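Local coordinates for hypothetical protein (PDB 2I9W) that is of unknown function but binds two zinc ions, in an N-terminal zinc-binding domain and a C-terminal SEC-C motif, with a cystatin-like NTF2-family domain between them, at residues R58-A63 with V73-P78; Q31-G36 with A53-R58; Q166-G171 with K177-M182; P108-S111 with A115-E118. One frame throughout, in Å; residues are numbered along the deposited sequence.

Interaction 1: residues R58-A63 with V73-P78; sequences RTRYSA and VKTTLP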
loop_
_atom_site.group_PDB
_atom_site.type_symbol
_atom_site.label_atom_id
_atom_site.label_comp_id
_atom_site.label_asym_id
_atom_site.label_seq_id
_atom_site.Cartn_x
_atom_site.Cartn_y
_atom_site.Cartn_z
ATOM N N ARG A 58 -2.218 3.148 3.777
ATOM C CA ARG A 58 -2.221 2.985 5.244
ATOM C C ARG A 58 -2.268 1.530 5.637
ATOM O O ARG A 58 -1.505 1.076 6.500
ATOM C CB ARG A 58 -3.404 3.711 5.879
ATOM C CG ARG A 58 -3.207 5.180 5.937
ATOM C CD ARG A 58 -4.502 5.881 6.305
ATOM N NE ARG A 58 -4.336 7.324 6.454
ATOM C CZ ARG A 58 -3.807 7.929 7.520
ATOM N NH1 ARG A 58 -3.358 7.243 8.574
ATOM N NH2 ARG A 58 -3.732 9.253 7.532
ATOM N N THR A 59 -3.179 0.790 5.017
ATOM C CA THR A 59 -3.267 -0.674 5.305
ATOM C C THR A 59 -1.970 -1.398 4.948
ATOM O O THR A 59 -1.595 -2.338 5.634
ATOM C CB THR A 59 -4.497 -1.371 4.612
ATOM O OG1 THR A 59 -4.340 -1.320 3.167
ATOM C CG2 THR A 59 -5.826 -0.727 5.084
ATOM N N ARG A 60 -1.291 -0.986 3.883
ATOM C CA ARG A 60 0.010 -1.612 3.565
ATOM C C ARG A 60 1.090 -1.322 4.627
ATOM O O ARG A 60 1.796 -2.195 5.068
ATOM C CB ARG A 60 0.461 -1.250 2.151
ATOM C CG ARG A 60 -0.427 -1.798 1.009
ATOM C CD ARG A 60 0.041 -1.237 -0.359
ATOM N NE ARG A 60 1.488 -1.420 -0.606
ATOM C CZ ARG A 60 2.060 -2.532 -1.055
ATOM N NH1 ARG A 60 1.323 -3.603 -1.340
ATOM N NH2 ARG A 60 3.380 -2.562 -1.228
ATOM N N TYR A 61 1.199 -0.059 5.022
ATOM C CA TYR A 61 2.094 0.330 6.110
ATOM C C TYR A 61 1.848 -0.525 7.373
ATOM O O TYR A 61 2.759 -1.092 7.945
ATOM C CB TYR A 61 1.921 1.822 6.440
ATOM C CG TYR A 61 2.713 2.161 7.663
ATOM C CD1 TYR A 61 4.056 2.360 7.583
ATOM C CD2 TYR A 61 2.105 2.208 8.912
ATOM C CE1 TYR A 61 4.838 2.603 8.729
ATOM C CE2 TYR A 61 2.846 2.435 10.059
ATOM C CZ TYR A 61 4.234 2.630 9.965
ATOM O OH TYR A 61 4.992 2.885 11.090
ATOM N N SER A 62 0.588 -0.637 7.762
ATOM C CA SER A 62 0.221 -1.444 8.951
ATOM C C SER A 62 0.569 -2.923 8.743
ATOM O O SER A 62 0.966 -3.603 9.695
ATOM C CB SER A 62 -1.272 -1.279 9.229
ATOM O OG SER A 62 -1.509 0.072 9.553
ATOM N N ALA A 63 0.497 -3.395 7.497
ATOM C CA ALA A 63 0.900 -4.782 7.182
ATOM C C ALA A 63 2.428 -4.928 7.294
ATOM O O ALA A 63 2.895 -5.972 7.660
ATOM C CB ALA A 63 0.380 -5.190 5.779
ATOM N N VAL A 73 1.778 -8.597 -0.787
ATOM C CA VAL A 73 1.718 -9.207 -2.126
ATOM C C VAL A 73 0.351 -9.002 -2.805
ATOM O O VAL A 73 0.283 -8.540 -3.958
ATOM C CB VAL A 73 2.042 -10.702 -2.104
ATOM C CG1 VAL A 73 1.887 -11.295 -3.531
ATOM C CG2 VAL A 73 3.449 -10.933 -1.545
ATOM N N LYS A 74 -0.744 -9.303 -2.099
ATOM C CA LYS A 74 -2.050 -9.365 -2.728
ATOM C C LYS A 74 -2.585 -7.979 -3.035
ATOM O O LYS A 74 -3.508 -7.866 -3.810
ATOM C CB LYS A 74 -3.078 -10.124 -1.873
ATOM C CG LYS A 74 -2.736 -11.608 -1.614
ATOM C CD LYS A 74 -2.897 -12.449 -2.858
ATOM N N THR A 75 -2.015 -6.934 -2.436
ATOM C CA THR A 75 -2.423 -5.587 -2.793
ATOM C C THR A 75 -1.451 -4.947 -3.803
ATOM O O THR A 75 -1.568 -3.739 -4.059
ATOM C CB THR A 75 -2.586 -4.648 -1.559
ATOM O OG1 THR A 75 -1.373 -4.588 -0.803
ATOM C CG2 THR A 75 -3.754 -5.140 -0.647
ATOM N N THR A 76 -0.493 -5.719 -4.324
ATOM C CA THR A 76 0.347 -5.277 -5.436
ATOM C C THR A 76 -0.323 -5.642 -6.754
ATOM O O THR A 76 -1.013 -6.673 -6.833
ATOM C CB THR A 76 1.728 -5.917 -5.339
ATOM O OG1 THR A 76 2.286 -5.583 -4.084
ATOM C CG2 THR A 76 2.697 -5.398 -6.431
ATOM N N LEU A 77 -0.140 -4.794 -7.757
ATOM C CA LEU A 77 -0.634 -5.054 -9.118
ATOM C C LEU A 77 -0.505 -6.526 -9.434
ATOM O O LEU A 77 0.593 -7.069 -9.300
ATOM C CB LEU A 77 0.168 -4.246 -10.155
ATOM C CG LEU A 77 -0.467 -4.324 -11.557
ATOM C CD1 LEU A 77 -1.738 -3.473 -11.608
ATOM C CD2 LEU A 77 0.517 -3.880 -12.624
ATOM N N PRO A 78 -1.627 -7.203 -9.793
ATOM C CA PRO A 78 -1.570 -8.673 -9.980
ATOM C C PRO A 78 -0.426 -9.184 -10.920
ATOM O O PRO A 78 0.213 -10.176 -10.614
ATOM C CB PRO A 78 -2.975 -9.009 -10.501
ATOM C CG PRO A 78 -3.860 -7.918 -9.925
ATOM C CD PRO A 78 -3.001 -6.696 -9.981
HETATM O O HOH W 1 4.714 -4.566 -3.010
#

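Interaction 2: residues Q31-G36 with A53-R58; sequences QPYHDG and AEHLMR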
loop_
_atom_site.group_PDB
_atom_site.type_symbol
_atom_site.label_atom_id
_atom_site.label_comp_id
_atom_site.label_asym_id
_atom_site.label_seq_id
_atom_site.Cartn_x
_atom_site.Cartn_y
_atom_site.Cartn_z
ATOM N N GLN A 31 -7.417 -3.481 10.656
ATOM C CA GLN A 31 -7.586 -4.925 10.851
ATOM C C GLN A 31 -8.681 -5.519 9.945
ATOM O O GLN A 31 -8.489 -6.560 9.382
ATOM C CB GLN A 31 -7.853 -5.265 12.319
ATOM C CG GLN A 31 -7.893 -6.737 12.540
ATOM C CD GLN A 31 -8.083 -7.087 14.000
ATOM O OE1 GLN A 31 -8.184 -6.219 14.864
ATOM N NE2 GLN A 31 -8.120 -8.365 14.273
ATOM N N PRO A 32 -9.841 -4.839 9.788
ATOM C CA PRO A 32 -10.849 -5.405 8.877
ATOM C C PRO A 32 -10.373 -5.688 7.427
ATOM O O PRO A 32 -10.834 -6.637 6.781
ATOM C CB PRO A 32 -11.966 -4.337 8.898
ATOM C CG PRO A 32 -11.777 -3.650 10.212
ATOM C CD PRO A 32 -10.300 -3.589 10.420
ATOM N N TYR A 33 -9.454 -4.859 6.949
ATOM C CA TYR A 33 -8.947 -4.930 5.606
ATOM C C TYR A 33 -7.968 -6.075 5.549
ATOM O O TYR A 33 -7.972 -6.837 4.600
ATOM C CB TYR A 33 -8.340 -3.575 5.196
ATOM C CG TYR A 33 -9.410 -2.538 5.199
ATOM C CD1 TYR A 33 -10.273 -2.419 4.119
ATOM C CD2 TYR A 33 -9.647 -1.762 6.305
ATOM C CE1 TYR A 33 -11.306 -1.535 4.136
ATOM C CE2 TYR A 33 -10.713 -0.884 6.356
ATOM C CZ TYR A 33 -11.541 -0.784 5.258
ATOM O OH TYR A 33 -12.589 0.104 5.245
ATOM N N HIS A 34 -7.091 -6.184 6.536
ATOM C CA HIS A 34 -6.129 -7.283 6.517
ATOM C C HIS A 34 -6.936 -8.615 6.592
ATOM O O HIS A 34 -6.758 -9.531 5.803
ATOM C CB HIS A 34 -5.198 -7.204 7.705
ATOM C CG HIS A 34 -4.263 -6.038 7.670
ATOM N ND1 HIS A 34 -3.635 -5.541 8.793
ATOM C CD2 HIS A 34 -3.923 -5.215 6.659
ATOM C CE1 HIS A 34 -2.880 -4.514 8.442
ATOM N NE2 HIS A 34 -3.039 -4.298 7.147
ATOM N N ASP A 35 -7.826 -8.697 7.563
ATOM C CA ASP A 35 -8.610 -9.939 7.753
ATOM C C ASP A 35 -9.470 -10.268 6.533
ATOM O O ASP A 35 -9.682 -11.434 6.194
ATOM C CB ASP A 35 -9.456 -9.804 9.029
ATOM C CG ASP A 35 -8.626 -9.905 10.305
ATOM O OD1 ASP A 35 -7.404 -10.184 10.245
ATOM O OD2 ASP A 35 -9.201 -9.681 11.389
ATOM N N GLY A 36 -9.967 -9.229 5.880
ATOM C CA GLY A 36 -10.854 -9.364 4.736
ATOM C C GLY A 36 -10.205 -10.026 3.541
ATOM O O GLY A 36 -10.773 -10.941 2.947
ATOM N N ALA A 53 -6.852 5.074 -2.610
ATOM C CA ALA A 53 -5.401 4.782 -2.579
ATOM C C ALA A 53 -4.723 5.146 -1.229
ATOM O O ALA A 53 -3.861 4.415 -0.729
ATOM C CB ALA A 53 -4.707 5.483 -3.761
ATOM N N GLU A 54 -5.156 6.254 -0.628
ATOM C CA GLU A 54 -4.616 6.666 0.667
ATOM C C GLU A 54 -4.923 5.590 1.726
ATOM O O GLU A 54 -4.037 5.171 2.480
ATOM C CB GLU A 54 -5.108 8.047 1.128
ATOM C CG GLU A 54 -4.578 8.298 2.560
ATOM C CD GLU A 54 -5.103 9.524 3.199
ATOM O OE1 GLU A 54 -5.574 10.418 2.467
ATOM O OE2 GLU A 54 -5.011 9.583 4.450
ATOM N N HIS A 55 -6.156 5.107 1.728
ATOM C CA HIS A 55 -6.540 4.069 2.644
ATOM C C HIS A 55 -5.776 2.789 2.348
ATOM O O HIS A 55 -5.275 2.141 3.267
ATOM C CB HIS A 55 -8.037 3.889 2.559
ATOM C CG HIS A 55 -8.597 3.046 3.640
ATOM N ND1 HIS A 55 -9.914 2.649 3.658
ATOM C CD2 HIS A 55 -8.019 2.511 4.743
ATOM C CE1 HIS A 55 -10.131 1.928 4.743
ATOM N NE2 HIS A 55 -8.995 1.818 5.409
ATOM N N LEU A 56 -5.612 2.428 1.063
ATOM C CA LEU A 56 -4.780 1.262 0.771
ATOM C C LEU A 56 -3.338 1.379 1.302
ATOM O O LEU A 56 -2.818 0.454 1.938
ATOM C CB LEU A 56 -4.774 0.917 -0.728
ATOM C CG LEU A 56 -4.097 -0.428 -1.101
ATOM C CD1 LEU A 56 -4.938 -1.636 -0.560
ATOM C CD2 LEU A 56 -3.817 -0.545 -2.596
HETATM N N MSE A 57 -2.730 2.542 1.085
HETATM C CA MSE A 57 -1.374 2.799 1.501
HETATM C C MSE A 57 -1.242 2.619 3.021
HETATM O O MSE A 57 -0.274 2.025 3.511
HETATM C CB MSE A 57 -1.002 4.205 1.028
HETATM C CG MSE A 57 0.419 4.633 1.259
HETATM SE SE MSE A 57 0.749 5.170 3.090
HETATM C CE MSE A 57 -0.869 6.157 3.474
ATOM N N ARG A 58 -2.218 3.148 3.777
ATOM C CA ARG A 58 -2.221 2.985 5.244
ATOM C C ARG A 58 -2.268 1.530 5.637
ATOM O O ARG A 58 -1.505 1.076 6.500
ATOM C CB ARG A 58 -3.404 3.711 5.879
ATOM C CG ARG A 58 -3.207 5.180 5.937
ATOM C CD ARG A 58 -4.502 5.881 6.305
ATOM N NE ARG A 58 -4.336 7.324 6.454
ATOM C CZ ARG A 58 -3.807 7.929 7.520
ATOM N NH1 ARG A 58 -3.358 7.243 8.574
ATOM N NH2 ARG A 58 -3.732 9.253 7.532
#

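Interaction 3: residues Q166-G171 with K177-M182; sequences QPCICG and KRCCGM. With ZN (zinc ion), chain C.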
loop_
_atom_site.group_PDB
_atom_site.type_symbol
_atom_site.label_atom_id
_atom_site.label_comp_id
_atom_site.label_asym_id
_atom_site.label_seq_id
_atom_site.Cartn_x
_atom_site.Cartn_y
_atom_site.Cartn_z
ATOM N N GLN A 166 2.337 -2.266 -26.253
ATOM C CA GLN A 166 1.362 -3.334 -26.005
ATOM C C GLN A 166 0.463 -2.949 -24.836
ATOM O O GLN A 166 0.782 -2.048 -24.093
ATOM C CB GLN A 166 2.094 -4.618 -25.658
ATOM C CG GLN A 166 2.576 -5.358 -26.834
ATOM C CD GLN A 166 1.528 -6.326 -27.291
ATOM O OE1 GLN A 166 0.849 -6.078 -28.288
ATOM N NE2 GLN A 166 1.332 -7.408 -26.525
ATOM N N PRO A 167 -0.672 -3.640 -24.677
ATOM C CA PRO A 167 -1.617 -3.303 -23.630
ATOM C C PRO A 167 -1.018 -3.319 -22.214
ATOM O O PRO A 167 -0.173 -4.162 -21.877
ATOM C CB PRO A 167 -2.702 -4.392 -23.769
ATOM C CG PRO A 167 -2.623 -4.818 -25.161
ATOM C CD PRO A 167 -1.155 -4.770 -25.478
ATOM N N CYS A 168 -1.509 -2.415 -21.393
ATOM C CA CYS A 168 -0.935 -2.219 -20.091
ATOM C C CYS A 168 -1.098 -3.478 -19.241
ATOM O O CYS A 168 -2.103 -4.195 -19.345
ATOM C CB CYS A 168 -1.581 -1.041 -19.370
ATOM S SG CYS A 168 -0.631 -0.563 -17.975
ATOM N N ILE A 169 -0.089 -3.721 -18.405
ATOM C CA ILE A 169 -0.070 -4.808 -17.454
ATOM C C ILE A 169 -1.209 -4.755 -16.434
ATOM O O ILE A 169 -1.483 -5.769 -15.823
ATOM C CB ILE A 169 1.287 -4.920 -16.712
ATOM C CG1 ILE A 169 1.662 -3.611 -15.976
ATOM C CG2 ILE A 169 2.355 -5.305 -17.721
ATOM C CD1 ILE A 169 2.971 -3.682 -15.139
ATOM N N CYS A 170 -1.842 -3.601 -16.257
ATOM C CA CYS A 170 -3.021 -3.505 -15.366
ATOM C C CYS A 170 -4.286 -4.029 -15.982
ATOM O O CYS A 170 -5.273 -4.240 -15.281
ATOM C CB CYS A 170 -3.278 -2.073 -14.901
ATOM S SG CYS A 170 -3.998 -0.999 -16.087
ATOM N N GLY A 171 -4.284 -4.213 -17.301
ATOM C CA GLY A 171 -5.463 -4.756 -17.995
ATOM C C GLY A 171 -6.445 -3.701 -18.498
ATOM O O GLY A 171 -7.525 -4.028 -18.979
ATOM N N LYS A 177 2.688 2.534 -22.169
ATOM C CA LYS A 177 3.271 3.864 -22.177
ATOM C C LYS A 177 2.276 5.034 -21.962
ATOM O O LYS A 177 2.686 6.142 -21.588
ATOM C CB LYS A 177 4.080 4.058 -23.477
ATOM C CG LYS A 177 3.264 4.128 -24.725
ATOM C CD LYS A 177 4.143 4.246 -25.979
ATOM C CE LYS A 177 4.810 5.621 -26.099
ATOM N NZ LYS A 177 5.710 5.676 -27.308
ATOM N N ARG A 178 0.981 4.786 -22.160
ATOM C CA ARG A 178 -0.088 5.790 -21.943
ATOM C C ARG A 178 -0.913 5.426 -20.704
ATOM O O ARG A 178 -2.066 5.910 -20.516
ATOM C CB ARG A 178 -1.006 5.886 -23.164
ATOM C CG ARG A 178 -0.429 6.695 -24.324
ATOM C CD ARG A 178 -0.538 8.232 -24.127
ATOM N NE ARG A 178 -1.909 8.761 -24.232
ATOM C CZ ARG A 178 -2.228 10.053 -24.096
ATOM N NH1 ARG A 178 -1.285 10.967 -23.853
ATOM N NH2 ARG A 178 -3.497 10.446 -24.180
ATOM N N CYS A 179 -0.350 4.546 -19.880
ATOM C CA CYS A 179 -1.073 4.029 -18.701
ATOM C C CYS A 179 -0.127 3.885 -17.521
ATOM O O CYS A 179 0.409 4.874 -17.097
ATOM C CB CYS A 179 -1.837 2.724 -18.998
ATOM S SG CYS A 179 -3.138 2.267 -17.817
ATOM N N CYS A 180 0.109 2.676 -17.010
ATOM C CA CYS A 180 0.933 2.529 -15.794
ATOM C C CYS A 180 2.407 2.880 -16.036
ATOM O O CYS A 180 3.117 3.275 -15.110
ATOM C CB CYS A 180 0.751 1.129 -15.206
ATOM S SG CYS A 180 -0.938 0.835 -14.563
ATOM N N GLY A 181 2.840 2.785 -17.298
ATOM C CA GLY A 181 4.191 3.186 -17.707
ATOM C C GLY A 181 4.468 4.684 -17.617
ATOM O O GLY A 181 5.637 5.079 -17.633
HETATM N N MSE A 182 3.419 5.515 -17.539
HETATM C CA MSE A 182 3.562 6.931 -17.223
HETATM C C MSE A 182 4.173 7.113 -15.832
HETATM O O MSE A 182 4.815 8.134 -15.542
HETATM C CB MSE A 182 2.214 7.663 -17.224
HETATM C CG MSE A 182 1.481 7.822 -18.544
HETATM SE SE MSE A 182 2.455 8.913 -19.813
HETATM C CE MSE A 182 3.279 10.156 -18.551
HETATM ZN ZN ZN C . -2.171 0.435 -16.551
#

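Interaction 4: residues P108-S111 with A115-E118; sequences PKLS and AQVE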
loop_
_atom_site.group_PDB
_atom_site.type_symbol
_atom_site.label_atom_id
_atom_site.label_comp_id
_atom_site.label_asym_id
_atom_site.label_seq_id
_atom_site.Cartn_x
_atom_site.Cartn_y
_atom_site.Cartn_z
ATOM N N PRO A 108 -6.214 11.703 -5.481
ATOM C CA PRO A 108 -7.087 10.607 -5.907
ATOM C C PRO A 108 -7.359 10.547 -7.431
ATOM O O PRO A 108 -7.740 9.499 -7.949
ATOM C CB PRO A 108 -8.393 10.859 -5.129
ATOM C CG PRO A 108 -8.332 12.215 -4.668
ATOM C CD PRO A 108 -6.918 12.685 -4.645
ATOM N N LYS A 109 -7.167 11.663 -8.111
ATOM C CA LYS A 109 -7.491 11.773 -9.532
ATOM C C LYS A 109 -6.245 12.123 -10.328
ATOM O O LYS A 109 -6.256 13.081 -11.108
ATOM C CB LYS A 109 -8.586 12.819 -9.746
ATOM C CG LYS A 109 -9.963 12.389 -9.285
ATOM C CD LYS A 109 -11.069 13.399 -9.744
ATOM N N LEU A 110 -5.174 11.341 -10.139
ATOM C CA LEU A 110 -3.940 11.576 -10.883
ATOM C C LEU A 110 -4.207 11.378 -12.361
ATOM O O LEU A 110 -3.831 12.226 -13.179
ATOM C CB LEU A 110 -2.840 10.646 -10.422
ATOM C CG LEU A 110 -1.477 10.709 -11.115
ATOM C CD1 LEU A 110 -0.739 12.061 -10.827
ATOM C CD2 LEU A 110 -0.651 9.485 -10.674
ATOM N N SER A 111 -4.923 10.296 -12.690
ATOM C CA SER A 111 -5.499 10.059 -14.032
ATOM C C SER A 111 -6.892 9.473 -13.855
ATOM O O SER A 111 -7.355 9.321 -12.732
ATOM C CB SER A 111 -4.694 9.032 -14.839
ATOM O OG SER A 111 -5.011 7.738 -14.356
ATOM N N ALA A 115 -3.969 7.028 -8.887
ATOM C CA ALA A 115 -3.911 7.924 -7.754
ATOM C C ALA A 115 -2.481 7.848 -7.217
ATOM O O ALA A 115 -1.783 6.847 -7.396
ATOM C CB ALA A 115 -4.938 7.505 -6.697
ATOM N N GLN A 116 -2.081 8.906 -6.544
ATOM C CA GLN A 116 -0.856 8.949 -5.804
ATOM C C GLN A 116 -1.104 9.318 -4.324
ATOM O O GLN A 116 -2.057 9.965 -3.953
ATOM C CB GLN A 116 0.145 9.912 -6.451
ATOM C CG GLN A 116 0.985 9.255 -7.523
ATOM C CD GLN A 116 1.908 10.171 -8.293
ATOM O OE1 GLN A 116 1.842 11.398 -8.206
ATOM N NE2 GLN A 116 2.760 9.560 -9.117
ATOM N N VAL A 117 -0.176 8.862 -3.510
ATOM C CA VAL A 117 -0.096 9.135 -2.073
ATOM C C VAL A 117 1.382 9.408 -1.791
ATOM O O VAL A 117 2.261 8.557 -2.078
ATOM C CB VAL A 117 -0.518 7.917 -1.225
ATOM C CG1 VAL A 117 -0.461 8.239 0.283
ATOM C CG2 VAL A 117 -1.907 7.410 -1.666
ATOM N N GLU A 118 1.653 10.575 -1.205
ATOM C CA GLU A 118 2.990 10.978 -0.749
ATOM C C GLU A 118 2.973 10.798 0.765
ATOM O O GLU A 118 2.059 11.271 1.438
ATOM C CB GLU A 118 3.257 12.449 -1.094
ATOM C CG GLU A 118 4.596 12.974 -0.626
ATOM C CD GLU A 118 4.820 14.452 -0.845
ATOM O OE1 GLU A 118 4.004 15.124 -1.517
ATOM O OE2 GLU A 118 5.837 14.961 -0.310
#

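Interaction 1: residues R58-A63 with V73-P78
T75 OG1 is held from two directions: it accepts a hydrogen bond from R60 NH1 at 2.9 Å and is also hydrogen-bonded to the carbonyl oxygen of Y71, one turn back in helix 69-74. The N-H of the arginine bond is only moderately aligned, at 148°, yet the oxygen meets the guanidinium at its edge and in its plane. R60 reaches it from helix 53-66 with a chain that runs out extended and then bends at chi3 (52°), which turns the flat group toward the end of helix 69-74. On the way its aliphatic part slides past the threonine, CG coming within 3.5 Å of T75 OG1. The same NH1 is hydrogen-bonded to the carbonyl oxygen of I72, so one nitrogen serves both a side chain and the backbone.

NH2 works through a solvent molecule. A water accepts from R60 NH2 at 3.0 Å and donates to T76 OG1 at 2.8 Å, bridging the two side chains. T76 OG1 has its own stronger tie to I72 O, for which CB is turned so that the hydroxyl lies anti to the carbonyl carbon (chi1 -57°).

T75 is where the chain leaves helical geometry, so these groups gather at the last turn of helix 69-74. There carbonyls run short of amide partners, and a buried arginine together with two threonine hydroxyls supplies the missing donors. The negative end of that short helix should favour the cation, and bonding through both terminal nitrogens would keep the guanidinium from turning.

Interaction 2: residues Q31-G36 with A53-R58
H55 presents the edge of its imidazole to a face of the Y33 ring, joining helix 53-66 to helix 31-39 in a T-shaped pair whose centroids lie 4.3 Å apart and whose planes stand at 75°. From H55 CB, which points toward the other helix, the chain leads out with CG anti to the backbone N (chi1 -168°), and this extension carries the ring across the interhelical gap. CB, CG and CD2 only span the distance. ND1 is the first ring atom near the tyrosine, 4.0 Å from Y33 OH. NE2 then lies over one face of the tyrosine ring, with Y33 CE2 at 3.3 Å and Y33 CD2 at 3.7 Å. CE1 is drawn toward the phenol end of the same face, but too close to Y33 CZ for two carbons. H55 was modelled in two conformations, and the T-shaped geometry belongs to the one described; its close spacing, and to some extent its exact tilt, is therefore doubtful.

Y33 also packs on I48 of the loop between the helices and on T59.

The two rings are the whole of the side-chain contact between these helical segments. Y33 follows the zinc ligands C29 and C30 closely in sequence, and the side chain of H55 is about 6 Å from the bound zinc ion; an edge-to-face aromatic pair thus joins the N-terminal zinc-binding domain to the first helix of the NTF2-like domain.

Interaction 3: residues Q166-G171 with K177-M182
C168 and C170 on one side and C179 and C180 on the other converge on a single zinc ion, and most of the surface buried between the two segments belongs to these four cysteines. C168 SG binds the zinc ion at 2.3 Å, while C170 SG, C179 SG and C180 SG each bind it at 2.4 Å. The sulfurs pack closely around the metal, C170 SG lying 3.8 Å from C179 SG. Three different chi1 settings bring them there: C170 points its sulfur between its own backbone N and carbonyl carbon (chi1 76°), C168 and C179 extend theirs away from the backbone N, and C180 holds SG anti to the carbonyl carbon.

The amide of C180 donates to C168 SG across the contact at 3.5 Å and 159°, and the amide of C170 adds a weak bond of 3.7 Å from the same segment. Such N-H groups probably draw off some of the negative charge of the four thiolates. A type I turn from C168 to G171, closed by G171 N to C168 O at 3.0 Å, sets the first two ligands in place, and G171 takes up the positive phi that follows.

Outward from the metal the packing thins quickly. Q166, P167, K177, R178 and M182, a selenomethionine, are exposed and make no contact across; the ends of K177 and R178 lead away, whereas H114 and V139 of the sheet line the inner side of the cluster. A Cys-X-Cys pair followed, after eight intervening residues, by adjacent cysteines is the signature of the SEC-C motif.

Interaction 4: residues P108-S111 with A115-E118
L110 and Q116 make the main apolar contact between the loop 108-111 and the strand segment 115-118. The leucine points its CB toward the strand, with CG anti to the backbone N (chi1 178°), and its branched end lies across the glutamine at a slant. CD2 does most of the touching: it sits 3.6 Å from Q116 CG and is equally near the amide carbon. The other methyl, CD1, reaches the amide oxygen instead, 3.7 Å from Q116 OE1. Closer to the backbone, L110 CB rests 4.0 Å from A115 CA.

A second contact of the van der Waals kind joins the turn of the loop to the start of the strand, where A115 CB lies 3.7 Å from P108 O. P108 directs its CB away from the strand, and its backbone meets the alanine.

Polar bonds between the two segments are absent, and the polar groups look elsewhere. The amide nitrogen of Q116 is hydrogen-bonded to T137 OG1 on the neighbouring strand, which holds the glutamine beside the leucine, while S111 OG bonds to R113 N and to H114 ND1 at the start of the strand.

The loop links strands 97-107 and 114-125 as a hairpin connection. Q116 and T107 are joined by backbone bonds on one side, A115 and F138 of strand 128-142 on the other. V117 turns its side chain to M57 (selenomethionine) of helix 53-66, and Y183, near the C-terminus, touches L110 and S111.

In the fold
Interactions 1 and 2 share helix 53-66 and lie 8 Å apart by their centres; H34 joins them, its NE2 2.9 Å from T59 O in a probable hydrogen bond. Interaction 4 meets the other side of that helix, where A53 CB and A115 CB are 3.6 Å apart. Interaction 3 lies at the far end, its centre 25 Å from that of interaction 2, but it touches interaction 1 through L77 CD2 and I169 CD1 at 3.5 Å. Its nearest atoms stay about 7 Å from interaction 4. The two zinc sites thus flank the NTF2-like domain: the R60 side chain lies about 10 Å from the N-terminal zinc ion, L110 about 11 Å from the SEC-C one.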